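Long-range contacts in GH18329p (Drosophila melanogaster, PDB 5YGB), which helps silence transposons in the germline by taking part in piRNA metabolism, its Tudor domain binding the N-terminus of Piwi: residues Met33-Thr38 against Glu69-Arg73; Phe18-Leu22 against Tyr94-Gly99; Asn130-Thr134 against Gly213-Leu218. The protein carries 1 engineered substitution. All coordinates share one frame; numbering follows the deposited sequence.

Contact 1. Residues Met33-Thr38 against Glu69-Arg73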
loop_
_atom_site.group_PDB
_atom_site.type_symbol
_atom_site.label_atom_id
_atom_site.label_comp_id
_atom_site.label_asym_id
_atom_site.label_seq_id
_atom_site.Cartn_x
_atom_site.Cartn_y
_atom_site.Cartn_z
ATOM N N MET A 33 1.890 16.394 2.301
ATOM C CA MET A 33 3.253 15.884 2.341
ATOM C C MET A 33 3.717 15.410 0.973
ATOM O O MET A 33 4.869 15.641 0.588
ATOM C CB MET A 33 3.356 14.748 3.353
ATOM C CG MET A 33 4.792 14.241 3.529
ATOM S SD MET A 33 4.907 12.776 4.573
ATOM C CE MET A 33 4.085 11.596 3.538
ATOM N N VAL A 34 2.841 14.737 0.231
ATOM C CA VAL A 34 3.225 14.318 -1.111
ATOM C C VAL A 34 3.549 15.549 -1.962
ATOM O O VAL A 34 4.563 15.580 -2.656
ATOM C CB VAL A 34 2.136 13.464 -1.791
ATOM C CG1 VAL A 34 2.540 13.134 -3.214
ATOM C CG2 VAL A 34 1.922 12.182 -1.005
ATOM N N GLN A 35 2.727 16.586 -1.884
ATOM C CA GLN A 35 3.020 17.822 -2.603
ATOM C C GLN A 35 4.359 18.421 -2.176
ATOM O O GLN A 35 5.179 18.809 -3.025
ATOM C CB GLN A 35 1.894 18.834 -2.391
ATOM C CG GLN A 35 2.049 20.101 -3.220
ATOM C CD GLN A 35 1.084 21.191 -2.801
ATOM O OE1 GLN A 35 0.080 20.922 -2.147
ATOM N NE2 GLN A 35 1.385 22.431 -3.174
ATOM N N GLU A 36 4.604 18.483 -0.873
ATOM C CA GLU A 36 5.817 19.133 -0.398
ATOM C C GLU A 36 7.062 18.319 -0.729
ATOM O O GLU A 36 8.089 18.876 -1.142
ATOM C CB GLU A 36 5.757 19.392 1.105
ATOM C CG GLU A 36 6.998 20.094 1.593
ATOM C CD GLU A 36 6.998 20.399 3.075
ATOM O OE1 GLU A 36 6.014 20.066 3.773
ATOM O OE2 GLU A 36 8.003 20.974 3.539
ATOM N N MET A 37 6.989 17.002 -0.562
ATOM C CA MET A 37 8.128 16.145 -0.901
ATOM C C MET A 37 8.434 16.255 -2.390
ATOM O O MET A 37 9.601 16.317 -2.790
ATOM C CB MET A 37 7.868 14.684 -0.512
ATOM C CG MET A 37 8.030 14.432 0.971
ATOM S SD MET A 37 7.796 12.734 1.510
ATOM C CE MET A 37 8.986 11.860 0.479
ATOM N N THR A 38 7.388 16.310 -3.205
ATOM C CA THR A 38 7.550 16.328 -4.651
ATOM C C THR A 38 8.210 17.630 -5.087
ATOM O O THR A 38 9.132 17.618 -5.914
ATOM C CB THR A 38 6.211 16.136 -5.353
ATOM O OG1 THR A 38 5.750 14.810 -5.067
ATOM C CG2 THR A 38 6.360 16.289 -6.859
ATOM N N GLU A 69 5.665 10.816 -11.405
ATOM C CA GLU A 69 6.724 11.786 -11.114
ATOM C C GLU A 69 6.594 12.432 -9.726
ATOM O O GLU A 69 7.099 13.532 -9.499
ATOM C CB GLU A 69 6.759 12.883 -12.187
ATOM C CG GLU A 69 7.174 12.403 -13.572
ATOM C CD GLU A 69 6.763 13.370 -14.672
ATOM O OE1 GLU A 69 6.778 14.596 -14.428
ATOM O OE2 GLU A 69 6.428 12.903 -15.783
ATOM N N LYS A 70 5.934 11.751 -8.796
ATOM C CA LYS A 70 5.826 12.273 -7.438
ATOM C C LYS A 70 6.794 11.542 -6.514
ATOM O O LYS A 70 7.247 10.441 -6.828
ATOM C CB LYS A 70 4.388 12.157 -6.922
ATOM C CG LYS A 70 3.389 12.966 -7.749
ATOM C CD LYS A 70 1.948 12.712 -7.326
ATOM C CE LYS A 70 0.994 13.698 -7.994
ATOM N NZ LYS A 70 1.271 15.117 -7.616
ATOM N N TRP A 71 7.132 12.185 -5.395
ATOM C CA TRP A 71 8.071 11.614 -4.426
ATOM C C TRP A 71 7.324 11.087 -3.215
ATOM O O TRP A 71 6.461 11.771 -2.660
ATOM C CB TRP A 71 9.106 12.658 -4.005
ATOM C CG TRP A 71 10.149 12.904 -5.055
ATOM C CD1 TRP A 71 10.031 13.701 -6.160
ATOM C CD2 TRP A 71 11.462 12.341 -5.103
ATOM N NE1 TRP A 71 11.196 13.671 -6.890
ATOM C CE2 TRP A 71 12.091 12.844 -6.265
ATOM C CE3 TRP A 71 12.175 11.466 -4.275
ATOM C CZ2 TRP A 71 13.394 12.502 -6.622
ATOM C CZ3 TRP A 71 13.473 11.130 -4.622
ATOM C CH2 TRP A 71 14.067 11.638 -5.792
ATOM N N TYR A 72 7.693 9.876 -2.818
ATOM C CA TYR A 72 7.000 9.125 -1.779
ATOM C C TYR A 72 7.939 8.632 -0.699
ATOM O O TYR A 72 9.123 8.386 -0.954
ATOM C CB TYR A 72 6.277 7.930 -2.411
ATOM C CG TYR A 72 5.148 8.364 -3.321
ATOM C CD1 TYR A 72 3.930 8.766 -2.790
ATOM C CD2 TYR A 72 5.309 8.404 -4.704
ATOM C CE1 TYR A 72 2.888 9.179 -3.605
ATOM C CE2 TYR A 72 4.269 8.805 -5.529
ATOM C CZ TYR A 72 3.067 9.197 -4.972
ATOM O OH TYR A 72 2.020 9.609 -5.773
ATOM N N ARG A 73 7.402 8.450 0.506
ATOM C CA ARG A 73 8.129 7.740 1.556
ATOM C C ARG A 73 8.134 6.246 1.265
ATOM O O ARG A 73 7.104 5.656 0.923
ATOM C CB ARG A 73 7.498 7.999 2.931
ATOM C CG ARG A 73 7.443 9.484 3.319
ATOM C CD ARG A 73 7.111 9.702 4.782
ATOM N NE ARG A 73 5.780 9.209 5.128
ATOM C CZ ARG A 73 5.283 9.271 6.359
ATOM N NH1 ARG A 73 6.008 9.797 7.344
ATOM N NH2 ARG A 73 4.066 8.796 6.615
#
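Thr38 and Trp71 form the polar centre of this helix-on-strand packing. The amide Trp71 N donates to Thr38 OG1 over 3.0 Å in a nearly straight bond (171° at the hydrogen). The same hydroxyl, standing beside its own backbone N (chi1 -66°), passes its proton back to Val34 O at 2.8 Å. Thr38 N bonds to that carbonyl as well, and the two donors come to it from opposite faces of its plane. Putting a valine at Thr38 would probably leave the buried amide of Trp71 without its acceptor and take one donor from Val34 O.

Apolar contacts flank this bond. Val34 turns CG1 anti to the backbone N (chi1 176°), which brings the methyl within 4.0 Å of Tyr72 CE1. Met37 points at the strand, with CE against Tyr72 C (3.6 Å) and SD against Arg73 CG (3.7 Å). The thioether of Met33, like that of Met37, crosses the arginine chain at about a right angle. Its CE lies over one face of the guanidinium, 3.3 Å from Arg73 NE, while NH2 forms a salt bridge with Asp97 and NH1 bonds to the carbonyls of Phe116 and Leu119.

Helix 25-41, the long connecting helix of the extended Tudor domain, thus packs across strand 70-81 of the Tudor barrel. Next to it, strand 60-65 meets Met37 and Trp71 through Ala62.

Contact 2. Residues Phe18-Leu22 against Tyr94-Gly99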
loop_
_atom_site.group_PDB
_atom_site.type_symbol
_atom_site.label_atom_id
_atom_site.label_comp_id
_atom_site.label_asym_id
_atom_site.label_seq_id
_atom_site.Cartn_x
_atom_site.Cartn_y
_atom_site.Cartn_z
ATOM N N PHE A 18 -4.881 -6.140 0.479
ATOM C CA PHE A 18 -4.998 -4.782 -0.029
ATOM C C PHE A 18 -4.656 -3.811 1.091
ATOM O O PHE A 18 -4.453 -4.217 2.234
ATOM C CB PHE A 18 -6.403 -4.515 -0.610
ATOM C CG PHE A 18 -7.533 -4.659 0.385
ATOM C CD1 PHE A 18 -8.154 -5.887 0.588
ATOM C CD2 PHE A 18 -7.977 -3.564 1.109
ATOM C CE1 PHE A 18 -9.184 -6.011 1.498
ATOM C CE2 PHE A 18 -9.022 -3.689 2.013
ATOM C CZ PHE A 18 -9.621 -4.917 2.198
ATOM N N TRP A 19 -4.594 -2.520 0.765
ATOM C CA TRP A 19 -4.166 -1.503 1.720
ATOM C C TRP A 19 -5.184 -0.387 1.801
ATOM O O TRP A 19 -5.743 0.035 0.784
ATOM C CB TRP A 19 -2.789 -0.944 1.333
ATOM C CG TRP A 19 -1.651 -1.917 1.521
ATOM C CD1 TRP A 19 -0.794 -1.965 2.579
ATOM C CD2 TRP A 19 -1.263 -2.967 0.626
ATOM N NE1 TRP A 19 0.112 -2.996 2.402
ATOM C CE2 TRP A 19 -0.149 -3.619 1.209
ATOM C CE3 TRP A 19 -1.733 -3.422 -0.613
ATOM C CZ2 TRP A 19 0.483 -4.709 0.599
ATOM C CZ3 TRP A 19 -1.093 -4.508 -1.223
ATOM C CH2 TRP A 19 0.004 -5.130 -0.609
ATOM N N VAL A 20 -5.422 0.085 3.017
ATOM C CA VAL A 20 -6.326 1.216 3.225
ATOM C C VAL A 20 -5.633 2.380 3.932
ATOM O O VAL A 20 -4.658 2.196 4.690
ATOM C CB VAL A 20 -7.594 0.822 4.029
ATOM C CG1 VAL A 20 -8.316 -0.324 3.355
ATOM C CG2 VAL A 20 -7.240 0.455 5.450
ATOM N N GLN A 21 -6.150 3.570 3.660
ATOM C CA GLN A 21 -5.749 4.816 4.294
ATOM C C GLN A 21 -6.953 5.388 5.013
ATOM O O GLN A 21 -8.065 5.318 4.491
ATOM C CB GLN A 21 -5.278 5.827 3.254
ATOM C CG GLN A 21 -4.100 5.370 2.386
ATOM C CD GLN A 21 -3.934 6.240 1.163
ATOM O OE1 GLN A 21 -4.909 6.784 0.643
ATOM N NE2 GLN A 21 -2.703 6.374 0.689
ATOM N N LEU A 22 -6.743 5.994 6.173
ATOM C CA LEU A 22 -7.819 6.680 6.873
ATOM C C LEU A 22 -8.080 8.056 6.286
ATOM O O LEU A 22 -7.145 8.828 6.062
ATOM C CB LEU A 22 -7.492 6.841 8.355
ATOM C CG LEU A 22 -7.337 5.565 9.161
ATOM C CD1 LEU A 22 -6.982 5.932 10.589
ATOM C CD2 LEU A 22 -8.613 4.799 9.122
ATOM N N TYR A 94 8.942 -0.654 -0.458
ATOM C CA TYR A 94 7.547 -0.705 -0.030
ATOM C C TYR A 94 7.102 0.732 0.254
ATOM O O TYR A 94 7.708 1.423 1.078
ATOM C CB TYR A 94 7.401 -1.613 1.202
ATOM C CG TYR A 94 6.062 -1.485 1.888
ATOM C CD1 TYR A 94 4.907 -1.951 1.274
ATOM C CD2 TYR A 94 5.947 -0.891 3.145
ATOM C CE1 TYR A 94 3.673 -1.822 1.889
ATOM C CE2 TYR A 94 4.720 -0.766 3.765
ATOM C CZ TYR A 94 3.589 -1.223 3.122
ATOM O OH TYR A 94 2.355 -1.072 3.733
ATOM N N PHE A 95 6.068 1.206 -0.437
ATOM C CA PHE A 95 5.622 2.595 -0.301
ATOM C C PHE A 95 4.691 2.694 0.907
ATOM O O PHE A 95 3.512 2.357 0.838
ATOM C CB PHE A 95 4.986 3.073 -1.615
ATOM C CG PHE A 95 6.007 3.292 -2.695
ATOM C CD1 PHE A 95 6.525 2.228 -3.409
ATOM C CD2 PHE A 95 6.513 4.552 -2.937
ATOM C CE1 PHE A 95 7.489 2.431 -4.381
ATOM C CE2 PHE A 95 7.477 4.759 -3.907
ATOM C CZ PHE A 95 7.962 3.694 -4.627
ATOM N N VAL A 96 5.241 3.157 2.032
ATOM C CA VAL A 96 4.622 2.996 3.339
ATOM C C VAL A 96 3.282 3.723 3.484
ATOM O O VAL A 96 2.480 3.355 4.338
ATOM C CB VAL A 96 5.584 3.464 4.480
ATOM C CG1 VAL A 96 6.870 2.651 4.471
ATOM C CG2 VAL A 96 5.893 4.953 4.380
ATOM N N ASP A 97 3.025 4.744 2.674
ATOM C CA ASP A 97 1.773 5.475 2.792
ATOM C C ASP A 97 0.690 4.945 1.862
ATOM O O ASP A 97 -0.467 5.328 2.022
ATOM C CB ASP A 97 2.006 6.967 2.545
ATOM C CG ASP A 97 2.859 7.579 3.617
ATOM O OD1 ASP A 97 2.599 7.287 4.812
ATOM O OD2 ASP A 97 3.795 8.331 3.281
ATOM N N TYR A 98 1.040 4.065 0.918
ATOM C CA TYR A 98 0.076 3.610 -0.101
ATOM C C TYR A 98 -0.074 2.100 -0.191
ATOM O O TYR A 98 -1.175 1.599 -0.448
ATOM C CB TYR A 98 0.478 4.169 -1.471
ATOM C CG TYR A 98 0.220 5.647 -1.577
ATOM C CD1 TYR A 98 1.121 6.581 -1.057
ATOM C CD2 TYR A 98 -0.943 6.122 -2.155
ATOM C CE1 TYR A 98 0.863 7.935 -1.130
ATOM C CE2 TYR A 98 -1.199 7.462 -2.242
ATOM C CZ TYR A 98 -0.305 8.367 -1.727
ATOM O OH TYR A 98 -0.589 9.709 -1.820
ATOM N N GLY A 99 1.010 1.356 0.009
ATOM C CA GLY A 99 0.938 -0.098 -0.002
ATOM C C GLY A 99 1.608 -0.771 -1.188
ATOM O O GLY A 99 1.883 -1.975 -1.141
#
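The Trp19 indole has Gly99 on one face: Gly99 O stands 3.4 Å above the centre of the ring system, and Gly99 CA makes a CH-pi contact 3.5 Å from the centroid of the five-membered ring. Tyr94 meets the indole obliquely, planes 46° apart, with Trp19 NE1 near the plane of the tyrosine ring at its edge. A third ring, Tyr98, receives Gln21 NE2 over one face, offset toward the rim.

These groups join the two halves of an extended Tudor domain. Strand 17-22 belongs to the staphylococcal-nuclease-like sheet, whereas Tyr94-Gly99 is the end of a strand and the following turn of the SH3-like Tudor barrel. The turn is tight, for Phe95 O accepts from both Tyr98 N and Gly99 N. Gly99 has a positive phi, and a CB on it would collide with Trp19 CG, so the glycine lets the backbone lie directly on the indole.

Trp19 and Gln21, alternate residues of one strand, both point toward the barrel. Beside them in the sheet, strand 5-12 contributes Ala11, Tyr8 and Ser10, and the hydroxyl of Ser10 also bonds to Tyr98 O. Gln21 reaches out with its chain extended beyond CG, the amide turned 65° from the Tyr98 ring. Lying nearly in that amide plane, Asp97 O accepts from Gln21 NE2 at 2.8 Å, with the donor tilted 27° from the carbonyl plane.

Contact 3. Residues Asn130-Thr134 against Gly213-Leu218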
loop_
_atom_site.group_PDB
_atom_site.type_symbol
_atom_site.label_atom_id
_atom_site.label_comp_id
_atom_site.label_asym_id
_atom_site.label_seq_id
_atom_site.Cartn_x
_atom_site.Cartn_y
_atom_site.Cartn_z
ATOM N N ASN A 130 -14.581 -12.805 5.619
ATOM C CA ASN A 130 -15.706 -13.694 5.295
ATOM C C ASN A 130 -15.841 -14.068 3.819
ATOM O O ASN A 130 -16.928 -14.444 3.370
ATOM C CB ASN A 130 -17.018 -13.075 5.794
ATOM C CG ASN A 130 -16.999 -12.798 7.292
ATOM O OD1 ASN A 130 -16.607 -13.658 8.086
ATOM N ND2 ASN A 130 -17.413 -11.599 7.682
ATOM N N VAL A 131 -14.743 -13.989 3.072
ATOM C CA VAL A 131 -14.716 -14.470 1.691
ATOM C C VAL A 131 -13.521 -15.375 1.405
ATOM O O VAL A 131 -12.485 -15.312 2.077
ATOM C CB VAL A 131 -14.672 -13.309 0.661
ATOM C CG1 VAL A 131 -15.858 -12.380 0.830
ATOM C CG2 VAL A 131 -13.351 -12.542 0.758
ATOM N N LYS A 132 -13.674 -16.212 0.387
ATOM C CA LYS A 132 -12.556 -16.972 -0.152
ATOM C C LYS A 132 -12.722 -17.097 -1.657
ATOM O O LYS A 132 -13.788 -16.802 -2.203
ATOM C CB LYS A 132 -12.448 -18.356 0.494
ATOM C CG LYS A 132 -13.614 -19.268 0.188
ATOM C CD LYS A 132 -13.429 -20.614 0.848
ATOM C CE LYS A 132 -14.532 -21.571 0.431
ATOM N NZ LYS A 132 -14.368 -22.908 1.065
ATOM N N SER A 133 -11.658 -17.516 -2.323
ATOM C CA SER A 133 -11.653 -17.623 -3.773
ATOM C C SER A 133 -12.656 -18.654 -4.288
ATOM O O SER A 133 -12.955 -19.638 -3.609
ATOM C CB SER A 133 -10.252 -17.978 -4.261
ATOM O OG SER A 133 -10.229 -18.110 -5.668
ATOM N N THR A 134 -13.179 -18.408 -5.486
ATOM C CA THR A 134 -14.091 -19.334 -6.151
ATOM C C THR A 134 -13.377 -20.564 -6.696
ATOM O O THR A 134 -14.000 -21.607 -6.907
ATOM C CB THR A 134 -14.823 -18.657 -7.321
ATOM O OG1 THR A 134 -13.860 -18.042 -8.185
ATOM C CG2 THR A 134 -15.807 -17.615 -6.823
ATOM N N GLY A 213 -20.967 -13.970 -7.797
ATOM C CA GLY A 213 -20.169 -15.078 -8.294
ATOM C C GLY A 213 -18.667 -14.876 -8.336
ATOM O O GLY A 213 -17.954 -15.653 -8.981
ATOM N N PHE A 214 -18.175 -13.856 -7.634
ATOM C CA PHE A 214 -16.742 -13.545 -7.627
ATOM C C PHE A 214 -16.017 -14.047 -6.378
ATOM O O PHE A 214 -14.784 -13.984 -6.290
ATOM C CB PHE A 214 -16.532 -12.037 -7.752
ATOM C CG PHE A 214 -17.017 -11.470 -9.044
ATOM C CD1 PHE A 214 -16.241 -11.554 -10.186
ATOM C CD2 PHE A 214 -18.253 -10.856 -9.117
ATOM C CE1 PHE A 214 -16.696 -11.026 -11.378
ATOM C CE2 PHE A 214 -18.713 -10.331 -10.315
ATOM C CZ PHE A 214 -17.929 -10.414 -11.441
ATOM N N ALA A 215 -16.783 -14.521 -5.406
ATOM C CA ALA A 215 -16.215 -15.069 -4.182
ATOM C C ALA A 215 -17.162 -16.089 -3.582
ATOM O O ALA A 215 -18.331 -16.145 -3.955
ATOM C CB ALA A 215 -15.930 -13.952 -3.168
ATOM N N LEU A 216 -16.646 -16.888 -2.652
ATOM C CA LEU A 216 -17.469 -17.808 -1.872
ATOM C C LEU A 216 -17.454 -17.397 -0.400
ATOM O O LEU A 216 -16.490 -16.790 0.066
ATOM C CB LEU A 216 -16.965 -19.247 -2.025
ATOM C CG LEU A 216 -16.972 -19.839 -3.434
ATOM C CD1 LEU A 216 -16.253 -21.176 -3.444
ATOM C CD2 LEU A 216 -18.399 -19.997 -3.938
ATOM N N PRO A 217 -18.517 -17.720 0.341
ATOM C CA PRO A 217 -18.484 -17.441 1.780
ATOM C C PRO A 217 -17.510 -18.354 2.527
ATOM O O PRO A 217 -17.060 -19.361 1.968
ATOM C CB PRO A 217 -19.929 -17.701 2.222
ATOM C CG PRO A 217 -20.478 -18.636 1.205
ATOM C CD PRO A 217 -19.803 -18.297 -0.090
ATOM N N LEU A 218 -17.223 -17.988 3.778
ATOM C CA LEU A 218 -16.302 -18.691 4.680
ATOM C C LEU A 218 -14.854 -18.483 4.249
ATOM O O LEU A 218 -14.160 -17.604 4.775
ATOM C CB LEU A 218 -16.620 -20.194 4.770
ATOM C CG LEU A 218 -18.062 -20.717 4.861
ATOM C CD1 LEU A 218 -18.073 -22.157 5.365
ATOM C CD2 LEU A 218 -18.943 -19.842 5.746
#
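Lys132 and Leu216 hold together a minimal two-stranded sheet, a pair of short, weakly bonded strands in which a single reciprocal couple of backbone bonds does the work. Lys132 N donates to Leu216 O, and Leu216 N returns the bond to Lys132 O, each at 2.9 Å; the second is straight (179° at the hydrogen) and the first more bent (153°). Leu216 O also receives a CA-H...O contact from Val131 CA at 3.3 Å.

The side chains of the bonded pair share one face. Lys132 places CG between its backbone N and carbonyl carbon (chi1 65°), a crowded position that lays the extended aliphatic chain across Leu216. Its CG comes within 4.0 Å of Leu216 CB, and farther along CE passes 3.7 Å from Pro217 O.

The two strands are antiparallel. Strand 131-132 comes just after strand 124-128 of the five-stranded nuclease-like sheet, and its partner follows helix 205-211 after a short turn. That helix ends in a Schellman motif with Gly213, at positive phi, as its C-prime residue: Phe214 N bonds to Met209 O and Gly213 N to Ile210 O. The reversal sends the last modelled residues back along Asn130-Thr134.

Where the chain leaves the helix, Thr134 presses its methyl CG2 against the backbone, 3.5 Å from Ala215 N, while Leu216 CD1 lies 3.6 Å from Ser133 O. On the face away from Lys132 and Leu216, Val131 CB and Ala215 CB approach to 4.1 Å, and both residues pack inward on Trp142; Ala206 adjoins Val131, and Met209 adjoins Ala215.

In the fold
Contact 2 is buried close to the centre of the chain, contact 1 is partly buried, and contact 3 lies on the surface. Contacts 1 and 2 share a sheet through the neighbouring strands 70-81 and 89-95, and contact 1 is nested inside the loop that contact 2 closes. They touch directly: the salt bridge from Arg73 NH2 to Asp97 OD1 measures 2.8 Å, and Tyr72 packs on Phe95 and Tyr98. Chemistry follows place, with aromatic faces and a side-chain amide in contact 2, thioethers and a hydroxyl in contact 1, and mainly backbone bonds in contact 3. The last stands apart, centres about 37 Å from contact 1 and nearest atoms about 8 Å from contact 2.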